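Local coordinates for DUF2520 domain-containing protein (Thermotoga maritima, PDB 2I76), which binds NADPH and is probably a dehydrogenase related to the 6-phosphogluconate dehydrogenase family, although its substrate and reaction remain unknown, at residues F91-I96 with E155-Y160; S100-I105 with E129-G134; K179-L184 with E234-N239. All blocks are in the same frame, centred on the assembly; numbering follows the deposited sequence.

Contact 1: F91-I96 with E155-Y160; sequences FLSSEI and EKKKAY
Phe-91 and Lys-158 meet where the loop after strand 85-87 of the Rossmann-like nucleotide-binding sheet touches the first turn of helix 157-168. The contact is made by apolar atoms and backbone, and no hydrogen bond crosses it.

The ring packs against the methylenes of a lysine. CB of Phe-91 starts away from the helix, but with CG anti to the backbone N (chi1 -179°) the far end of the ring comes back to it. CE1 of Phe-91 lies 3.3 Å from CG of Lys-158, and CZ lies 4.0 Å from CD of the same lysine, whose amino end leads off. His-161 also meets this ring, and Glu-228 of the second subunit packs on it.

The second group involves main chain. Buried Lys-157 points at the loop and runs along it, its CG 3.3 Å from Phe-91 O. The hydroxyl of Ser-93 does not join in, being probably hydrogen-bonded to Glu-129. On the NADPH side, Leu-92 touches the cofactor-binding Asp-68. Further along Lys-157, beyond the carbonyl of Phe-91, its CD passes 3.7 Å from CA of Ser-93.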
loop_
_atom_site.group_PDB
_atom_site.type_symbol
_atom_site.label_atom_id
_atom_site.label_comp_id
_atom_site.label_asym_id
_atom_site.label_seq_id
_atom_site.Cartn_x
_atom_site.Cartn_y
_atom_site.Cartn_z
ATOM N N PHE A 91 -3.487 -19.489 5.507
ATOM C CA PHE A 91 -4.822 -19.589 6.051
ATOM C C PHE A 91 -4.937 -20.784 6.972
ATOM O O PHE A 91 -5.266 -20.641 8.149
ATOM C CB PHE A 91 -5.837 -19.724 4.926
ATOM C CG PHE A 91 -7.250 -19.815 5.404
ATOM C CD1 PHE A 91 -7.847 -18.734 6.054
ATOM C CD2 PHE A 91 -7.984 -20.990 5.225
ATOM C CE1 PHE A 91 -9.153 -18.816 6.510
ATOM C CE2 PHE A 91 -9.290 -21.085 5.673
ATOM C CZ PHE A 91 -9.877 -19.996 6.322
ATOM N N LEU A 92 -4.656 -21.961 6.416
ATOM C CA LEU A 92 -4.737 -23.224 7.145
ATOM C C LEU A 92 -3.756 -23.296 8.306
ATOM O O LEU A 92 -2.701 -22.649 8.297
ATOM C CB LEU A 92 -4.511 -24.407 6.191
ATOM C CG LEU A 92 -5.558 -24.622 5.087
ATOM C CD1 LEU A 92 -5.027 -25.538 3.986
ATOM C CD2 LEU A 92 -6.819 -25.180 5.707
ATOM N N SER A 93 -4.117 -24.101 9.303
ATOM C CA SER A 93 -3.315 -24.278 10.505
ATOM C C SER A 93 -2.597 -25.621 10.537
ATOM O O SER A 93 -3.012 -26.581 9.885
ATOM C CB SER A 93 -4.221 -24.174 11.730
ATOM O OG SER A 93 -3.471 -24.238 12.923
ATOM N N SER A 94 -1.510 -25.674 11.299
ATOM C CA SER A 94 -0.749 -26.908 11.465
ATOM C C SER A 94 -1.729 -28.005 11.888
ATOM O O SER A 94 -1.709 -29.118 11.355
ATOM C CB SER A 94 0.284 -26.737 12.569
ATOM O OG SER A 94 -0.360 -26.478 13.813
ATOM N N GLU A 95 -2.575 -27.670 12.866
ATOM C CA GLU A 95 -3.582 -28.576 13.400
ATOM C C GLU A 95 -4.346 -29.366 12.352
ATOM O O GLU A 95 -4.973 -30.372 12.672
ATOM C CB GLU A 95 -4.591 -27.804 14.245
ATOM C CG GLU A 95 -4.208 -27.664 15.702
ATOM C CD GLU A 95 -5.261 -26.914 16.496
ATOM O OE1 GLU A 95 -6.457 -27.236 16.331
ATOM O OE2 GLU A 95 -4.893 -26.015 17.284
ATOM N N ILE A 96 -4.319 -28.918 11.107
ATOM C CA ILE A 96 -5.040 -29.643 10.078
ATOM C C ILE A 96 -4.421 -31.034 9.912
ATOM O O ILE A 96 -5.023 -31.923 9.313
ATOM C CB ILE A 96 -5.014 -28.877 8.729
ATOM C CG1 ILE A 96 -5.951 -29.558 7.727
ATOM C CG2 ILE A 96 -3.597 -28.811 8.185
ATOM C CD1 ILE A 96 -6.031 -28.867 6.367
ATOM N N GLU A 155 -5.692 -21.178 16.695
ATOM C CA GLU A 155 -7.067 -20.708 16.641
ATOM C C GLU A 155 -7.178 -19.216 16.301
ATOM O O GLU A 155 -8.174 -18.555 16.614
ATOM C CB GLU A 155 -7.758 -21.046 17.970
ATOM C CG GLU A 155 -6.842 -20.925 19.174
ATOM C CD GLU A 155 -6.901 -19.552 19.813
ATOM O OE1 GLU A 155 -5.869 -19.105 20.371
ATOM O OE2 GLU A 155 -7.988 -18.931 19.767
ATOM N N LYS A 156 -6.148 -18.699 15.639
ATOM C CA LYS A 156 -6.120 -17.301 15.242
ATOM C C LYS A 156 -5.443 -17.098 13.887
ATOM O O LYS A 156 -5.126 -15.977 13.500
ATOM C CB LYS A 156 -5.393 -16.473 16.305
ATOM C CG LYS A 156 -6.121 -16.358 17.627
ATOM C CD LYS A 156 -7.505 -15.786 17.443
ATOM C CE LYS A 156 -8.049 -15.320 18.769
ATOM N NZ LYS A 156 -7.069 -14.399 19.455
ATOM N N LYS A 157 -5.234 -18.184 13.159
ATOM C CA LYS A 157 -4.580 -18.106 11.866
ATOM C C LYS A 157 -5.482 -17.478 10.806
ATOM O O LYS A 157 -4.989 -16.880 9.841
ATOM C CB LYS A 157 -4.128 -19.504 11.441
ATOM C CG LYS A 157 -3.060 -19.501 10.375
ATOM C CD LYS A 157 -2.190 -20.732 10.477
ATOM C CE LYS A 157 -1.065 -20.692 9.455
ATOM N NZ LYS A 157 -0.319 -19.416 9.530
ATOM N N LYS A 158 -6.800 -17.618 10.989
ATOM C CA LYS A 158 -7.788 -17.034 10.069
ATOM C C LYS A 158 -7.772 -15.514 10.188
ATOM O O LYS A 158 -7.965 -14.806 9.204
ATOM C CB LYS A 158 -9.199 -17.545 10.371
ATOM C CG LYS A 158 -9.476 -18.940 9.842
ATOM C CD LYS A 158 -10.917 -19.388 10.085
ATOM C CE LYS A 158 -11.237 -19.490 11.576
ATOM N NZ LYS A 158 -12.547 -20.163 11.847
ATOM N N ALA A 159 -7.559 -15.019 11.403
ATOM C CA ALA A 159 -7.476 -13.583 11.628
ATOM C C ALA A 159 -6.234 -13.105 10.890
ATOM O O ALA A 159 -6.292 -12.192 10.062
ATOM C CB ALA A 159 -7.339 -13.288 13.105
ATOM N N TYR A 160 -5.115 -13.748 11.206
ATOM C CA TYR A 160 -3.816 -13.460 10.611
ATOM C C TYR A 160 -3.900 -13.369 9.087
ATOM O O TYR A 160 -3.484 -12.376 8.487
ATOM C CB TYR A 160 -2.868 -14.566 11.028
ATOM C CG TYR A 160 -1.576 -14.686 10.266
ATOM C CD1 TYR A 160 -0.411 -14.053 10.717
ATOM C CD2 TYR A 160 -1.476 -15.558 9.180
ATOM C CE1 TYR A 160 0.833 -14.311 10.116
ATOM C CE2 TYR A 160 -0.251 -15.819 8.574
ATOM C CZ TYR A 160 0.899 -15.200 9.049
ATOM O OH TYR A 160 2.109 -15.519 8.482
#

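Contact 2: S100-I105 with E129-G134; sequences SGRASI and EGDERG
An antiparallel pairing within the mixed nucleotide-binding sheet, between strand 102-107 and the chain leaving strand 126-128, carries this contact, Ser-104 facing Glu-129, Ala-103 facing Gly-130 and Arg-102 facing Asp-131. The second chain then turns through an Asx turn just ahead of helix 135-145.

Two backbone hydrogen bonds cross. Asp-131 N donates to Arg-102 O with an N-H...O angle of 155°, although the position of that oxygen is less certain. Glu-129 N gives Ser-104 O a weak bond of 3.0 Å. Gly-130, which has no side chain, faces Ala-103 between them. CA of Gly-134 makes a C-H...O contact with Arg-102 O, subject to the same doubt about the oxygen.

Within the turn, Asp-131 holds CG anti to its own N (chi1 -179°), beside the carbonyl carbon, which carries the carboxylate toward the residues that follow. Its OD1 accepts from Arg-133 N at 2.7 Å through the anti lone pair, and weakly from Gly-134 N at 3.4 Å. Arg-102 crosses Asp-131 at about a right angle, its CG 3.8 Å from CB of Asp-131. The guanidinium and carboxylate planes are 70° apart. OD2 of Asp-131, itself less surely placed, lies over a face of the guanidinium and well out of its plane, so the opposite charges are near with no N-H pointing at the oxygen. Arg-133 reaches back to the loop just before strand 102-107: CA of Gly-101 lies over one face of its guanidinium, and OG of Ser-100 sits at the edge, in plane, 3.8 Å from NE.

At the other end, OE2 of Glu-129 lies 3.5 Å from CB of Ser-104. Hydrogen bonds from Ser-154 and Ser-94 probably fix this carboxylate's rotation.

The chemistry implies a join made chiefly by main chain and an aspartate-built turn, to which Arg-102 probably adds a diffuse attraction for Asp-131.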
loop_
_atom_site.group_PDB
_atom_site.type_symbol
_atom_site.label_atom_id
_atom_site.label_comp_id
_atom_site.label_asym_id
_atom_site.label_seq_id
_atom_site.Cartn_x
_atom_site.Cartn_y
_atom_site.Cartn_z
ATOM N N SER A 100 0.854 -35.661 16.633
ATOM C CA SER A 100 1.593 -35.131 17.768
ATOM C C SER A 100 2.727 -34.157 17.481
ATOM O O SER A 100 3.037 -33.327 18.328
ATOM C CB SER A 100 2.139 -36.271 18.622
ATOM O OG SER A 100 2.858 -35.753 19.732
ATOM N N GLY A 101 3.366 -34.248 16.321
ATOM C CA GLY A 101 4.454 -33.319 16.044
ATOM C C GLY A 101 4.166 -32.482 14.818
ATOM O O GLY A 101 4.552 -32.861 13.714
ATOM N N ARG A 102 3.502 -31.343 14.999
ATOM C CA ARG A 102 3.152 -30.495 13.861
ATOM C C ARG A 102 3.609 -29.044 13.964
ATOM O O ARG A 102 4.124 -28.611 14.991
ATOM C CB ARG A 102 1.638 -30.544 13.631
ATOM C CG ARG A 102 0.828 -30.362 14.892
ATOM C CD ARG A 102 -0.649 -30.595 14.637
ATOM N NE ARG A 102 -1.402 -30.701 15.882
ATOM C CZ ARG A 102 -1.485 -29.736 16.794
ATOM N NH1 ARG A 102 -0.862 -28.572 16.604
ATOM N NH2 ARG A 102 -2.188 -29.948 17.905
ATOM N N ALA A 103 3.428 -28.305 12.874
ATOM C CA ALA A 103 3.812 -26.901 12.824
ATOM C C ALA A 103 3.356 -26.233 11.528
ATOM O O ALA A 103 2.858 -26.891 10.615
ATOM C CB ALA A 103 5.328 -26.756 12.987
ATOM N N SER A 104 3.545 -24.919 11.463
ATOM C CA SER A 104 3.144 -24.130 10.309
ATOM C C SER A 104 4.057 -22.908 10.149
ATOM O O SER A 104 4.135 -22.079 11.057
ATOM C CB SER A 104 1.682 -23.686 10.502
ATOM O OG SER A 104 1.226 -22.854 9.449
ATOM N N ILE A 105 4.766 -22.811 9.023
ATOM C CA ILE A 105 5.636 -21.649 8.779
ATOM C C ILE A 105 5.206 -20.889 7.523
ATOM O O ILE A 105 5.221 -21.427 6.404
ATOM C CB ILE A 105 7.156 -22.012 8.675
ATOM C CG1 ILE A 105 7.952 -20.718 8.448
ATOM C CG2 ILE A 105 7.405 -23.032 7.575
ATOM C CD1 ILE A 105 9.400 -20.750 8.907
ATOM N N GLU A 129 3.448 -21.038 13.775
ATOM C CA GLU A 129 2.362 -21.550 14.600
ATOM C C GLU A 129 2.522 -23.067 14.510
ATOM O O GLU A 129 2.232 -23.677 13.478
ATOM C CB GLU A 129 1.019 -21.067 14.020
ATOM C CG GLU A 129 -0.242 -21.712 14.563
ATOM C CD GLU A 129 -0.590 -23.008 13.846
ATOM O OE1 GLU A 129 -0.418 -24.090 14.452
ATOM O OE2 GLU A 129 -1.024 -22.951 12.675
ATOM N N GLY A 130 3.026 -23.669 15.579
ATOM C CA GLY A 130 3.228 -25.102 15.565
ATOM C C GLY A 130 2.900 -25.831 16.850
ATOM O O GLY A 130 2.357 -25.272 17.816
ATOM N N ASP A 131 3.248 -27.111 16.835
ATOM C CA ASP A 131 3.045 -28.025 17.955
ATOM C C ASP A 131 3.889 -27.575 19.139
ATOM O O ASP A 131 4.609 -26.585 19.045
ATOM C CB ASP A 131 3.445 -29.437 17.510
ATOM C CG ASP A 131 3.261 -30.459 18.587
ATOM O OD1 ASP A 131 4.159 -30.607 19.440
ATOM O OD2 ASP A 131 2.206 -31.118 18.585
ATOM N N GLU A 132 3.808 -28.282 20.250
ATOM C CA GLU A 132 4.612 -27.916 21.394
ATOM C C GLU A 132 6.065 -28.126 20.970
ATOM O O GLU A 132 6.895 -27.233 21.068
ATOM C CB GLU A 132 4.260 -28.832 22.598
ATOM N N ARG A 133 6.348 -29.326 20.480
ATOM C CA ARG A 133 7.691 -29.701 20.030
ATOM C C ARG A 133 7.896 -29.456 18.536
ATOM O O ARG A 133 9.003 -29.603 18.020
ATOM C CB ARG A 133 7.977 -31.176 20.360
ATOM C CG ARG A 133 7.053 -32.192 19.674
ATOM C CD ARG A 133 7.155 -33.551 20.372
ATOM N NE ARG A 133 6.461 -34.622 19.654
ATOM C CZ ARG A 133 6.968 -35.299 18.623
ATOM N NH1 ARG A 133 8.192 -35.034 18.168
ATOM N NH2 ARG A 133 6.238 -36.238 18.033
ATOM N N GLY A 134 6.816 -29.099 17.846
ATOM C CA GLY A 134 6.906 -28.820 16.422
ATOM C C GLY A 134 7.215 -27.349 16.171
ATOM O O GLY A 134 7.725 -26.971 15.115
#

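Contact 3: K179-L184 with E234-N239; sequences KRIYTL and EKIFGN
Arg-180 presents one face of its guanidinium to an edge of the Phe-237 ring, where helix 171-183 packs beside the last turn of helix 223-237 in the helical C-terminal domain. The ring edge meets the guanidinium face nearly at a right angle (89°), with CD2 of Phe-237 3.7 Å from NH2 of Arg-180. A bend at chi3 (52°) turns the end of the arginine across that edge.

The rest is apolar. Ile-181 crosses the phenylalanine at about a right angle and brings CG2 to 3.4 Å from CZ of Phe-237. Leu-184 runs past Ile-236 in the opposite direction, its CD2 3.9 Å from CG2 of Ile-236. The same surface faces the second subunit, whose Ala-163 packs on Ile-181 and whose Ala-159 packs on Ile-236; Arg-180 also has a long, weak ion pair with Glu-252 of that subunit. Replacing Arg-180 by alanine removes the guanidinium and is likely to leave the CD2-CE2 edge of Phe-237 without its cover and Glu-252 of the second subunit without its distant partner. Within segment 234-239, CG2 of Ile-236 rests 3.8 Å above the centre of the Phe-237 ring.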
loop_
_atom_site.group_PDB
_atom_site.type_symbol
_atom_site.label_atom_id
_atom_site.label_comp_id
_atom_site.label_asym_id
_atom_site.label_seq_id
_atom_site.Cartn_x
_atom_site.Cartn_y
_atom_site.Cartn_z
ATOM N N LYS A 179 -8.295 3.674 -11.563
ATOM C CA LYS A 179 -8.019 3.444 -12.975
ATOM C C LYS A 179 -9.296 3.650 -13.747
ATOM O O LYS A 179 -9.288 4.107 -14.886
ATOM C CB LYS A 179 -7.518 2.025 -13.221
ATOM C CG LYS A 179 -7.533 1.624 -14.691
ATOM C CD LYS A 179 -6.980 0.234 -14.872
ATOM C CE LYS A 179 -6.832 -0.102 -16.340
ATOM N NZ LYS A 179 -6.219 -1.449 -16.548
ATOM N N ARG A 180 -10.406 3.311 -13.118
ATOM C CA ARG A 180 -11.675 3.471 -13.785
ATOM C C ARG A 180 -11.961 4.939 -14.054
ATOM O O ARG A 180 -12.393 5.296 -15.155
ATOM C CB ARG A 180 -12.808 2.819 -12.969
ATOM C CG ARG A 180 -12.936 1.297 -13.232
ATOM C CD ARG A 180 -14.176 0.694 -12.604
ATOM N NE ARG A 180 -15.378 1.427 -12.977
ATOM C CZ ARG A 180 -16.540 1.313 -12.341
ATOM N NH1 ARG A 180 -16.648 0.489 -11.301
ATOM N NH2 ARG A 180 -17.586 2.036 -12.732
ATOM N N ILE A 181 -11.695 5.798 -13.074
ATOM C CA ILE A 181 -11.965 7.214 -13.276
ATOM C C ILE A 181 -10.866 7.937 -14.049
ATOM O O ILE A 181 -11.101 9.023 -14.555
ATOM C CB ILE A 181 -12.273 7.950 -11.929
ATOM C CG1 ILE A 181 -11.071 8.759 -11.471
ATOM C CG2 ILE A 181 -12.706 6.958 -10.867
ATOM C CD1 ILE A 181 -11.113 10.195 -11.962
ATOM N N TYR A 182 -9.676 7.347 -14.146
ATOM C CA TYR A 182 -8.596 7.969 -14.913
ATOM C C TYR A 182 -8.855 7.720 -16.368
ATOM O O TYR A 182 -8.473 8.521 -17.223
ATOM C CB TYR A 182 -7.227 7.397 -14.549
ATOM C CG TYR A 182 -6.631 8.089 -13.355
ATOM C CD1 TYR A 182 -5.690 7.456 -12.553
ATOM C CD2 TYR A 182 -7.057 9.371 -12.993
ATOM C CE1 TYR A 182 -5.198 8.077 -11.412
ATOM C CE2 TYR A 182 -6.576 9.993 -11.869
ATOM C CZ TYR A 182 -5.650 9.345 -11.074
ATOM O OH TYR A 182 -5.202 9.959 -9.924
ATOM N N THR A 183 -9.517 6.601 -16.640
ATOM C CA THR A 183 -9.859 6.219 -17.995
ATOM C C THR A 183 -11.114 6.966 -18.423
ATOM O O THR A 183 -11.373 7.142 -19.610
ATOM C CB THR A 183 -10.086 4.720 -18.073
ATOM O OG1 THR A 183 -11.003 4.333 -17.046
ATOM C CG2 THR A 183 -8.769 3.984 -17.871
ATOM N N LEU A 184 -11.888 7.421 -17.447
ATOM C CA LEU A 184 -13.100 8.181 -17.731
ATOM C C LEU A 184 -12.628 9.568 -18.167
ATOM O O LEU A 184 -13.349 10.320 -18.823
ATOM C CB LEU A 184 -13.945 8.282 -16.463
ATOM C CG LEU A 184 -15.457 8.407 -16.598
ATOM C CD1 LEU A 184 -16.005 7.278 -17.451
ATOM C CD2 LEU A 184 -16.059 8.357 -15.205
ATOM N N GLU A 234 -20.483 9.256 -5.838
ATOM C CA GLU A 234 -21.788 8.658 -6.066
ATOM C C GLU A 234 -22.075 8.754 -7.554
ATOM O O GLU A 234 -22.449 7.766 -8.193
ATOM C CB GLU A 234 -22.870 9.395 -5.276
ATOM C CG GLU A 234 -24.167 8.594 -5.133
ATOM C CD GLU A 234 -25.355 9.407 -4.582
ATOM O OE1 GLU A 234 -25.239 10.015 -3.492
ATOM O OE2 GLU A 234 -26.419 9.422 -5.238
ATOM N N LYS A 235 -21.874 9.954 -8.098
ATOM C CA LYS A 235 -22.092 10.239 -9.516
ATOM C C LYS A 235 -21.385 9.258 -10.448
ATOM O O LYS A 235 -21.912 8.891 -11.495
ATOM C CB LYS A 235 -21.616 11.665 -9.838
ATOM C CG LYS A 235 -22.689 12.756 -9.730
ATOM C CD LYS A 235 -22.074 14.172 -9.721
ATOM C CE LYS A 235 -23.008 15.241 -10.325
ATOM N NZ LYS A 235 -24.338 15.345 -9.665
ATOM N N ILE A 236 -20.198 8.820 -10.055
ATOM C CA ILE A 236 -19.403 7.918 -10.886
ATOM C C ILE A 236 -19.614 6.409 -10.708
ATOM O O ILE A 236 -19.512 5.642 -11.676
ATOM C CB ILE A 236 -17.890 8.223 -10.701
ATOM C CG1 ILE A 236 -17.628 9.711 -10.986
ATOM C CG2 ILE A 236 -17.060 7.320 -11.611
ATOM C CD1 ILE A 236 -16.172 10.133 -10.940
ATOM N N PHE A 237 -19.918 5.977 -9.488
ATOM C CA PHE A 237 -20.069 4.549 -9.246
ATOM C C PHE A 237 -21.438 4.051 -8.806
ATOM O O PHE A 237 -21.607 2.860 -8.558
ATOM C CB PHE A 237 -19.031 4.102 -8.222
ATOM C CG PHE A 237 -17.617 4.499 -8.567
ATOM C CD1 PHE A 237 -16.965 5.494 -7.843
ATOM C CD2 PHE A 237 -16.912 3.830 -9.583
ATOM C CE1 PHE A 237 -15.640 5.806 -8.115
ATOM C CE2 PHE A 237 -15.584 4.136 -9.864
ATOM C CZ PHE A 237 -14.945 5.121 -9.128
ATOM N N GLY A 238 -22.415 4.944 -8.689
ATOM C CA GLY A 238 -23.737 4.498 -8.283
ATOM C C GLY A 238 -24.068 4.657 -6.810
ATOM O O GLY A 238 -25.223 4.927 -6.462
ATOM N N ASN A 239 -23.086 4.470 -5.934
ATOM C CA ASN A 239 -23.349 4.631 -4.513
ATOM C C ASN A 239 -22.169 5.257 -3.804
ATOM O O ASN A 239 -21.208 5.679 -4.445
ATOM C CB ASN A 239 -23.734 3.291 -3.858
ATOM C CG ASN A 239 -22.663 2.241 -3.987
ATOM O OD1 ASN A 239 -21.610 2.330 -3.356
ATOM N ND2 ASN A 239 -22.923 1.235 -4.808
#

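How the contacts relate
Contacts 1 and 2 are neighbours, their centres 12 Å apart, and contact 2 is nested inside the chain loop that contact 1 closes. Glu-129 of contact 2 is shared between them through its carboxylate. Both lie at the nucleotide-binding sheet. Contact 3 comes later in the chain, its centre about 37 Å from that of contact 1 and 48 Å from that of contact 2, across the chain's centre from the latter. Helix 157-168 of contact 1 is followed directly by helix 171-183 of contact 3, so the chain passes from the sheet to the helical domain between them. Contacts 1 and 3 both touch the second subunit, so both regions take part in the interface between the two subunits.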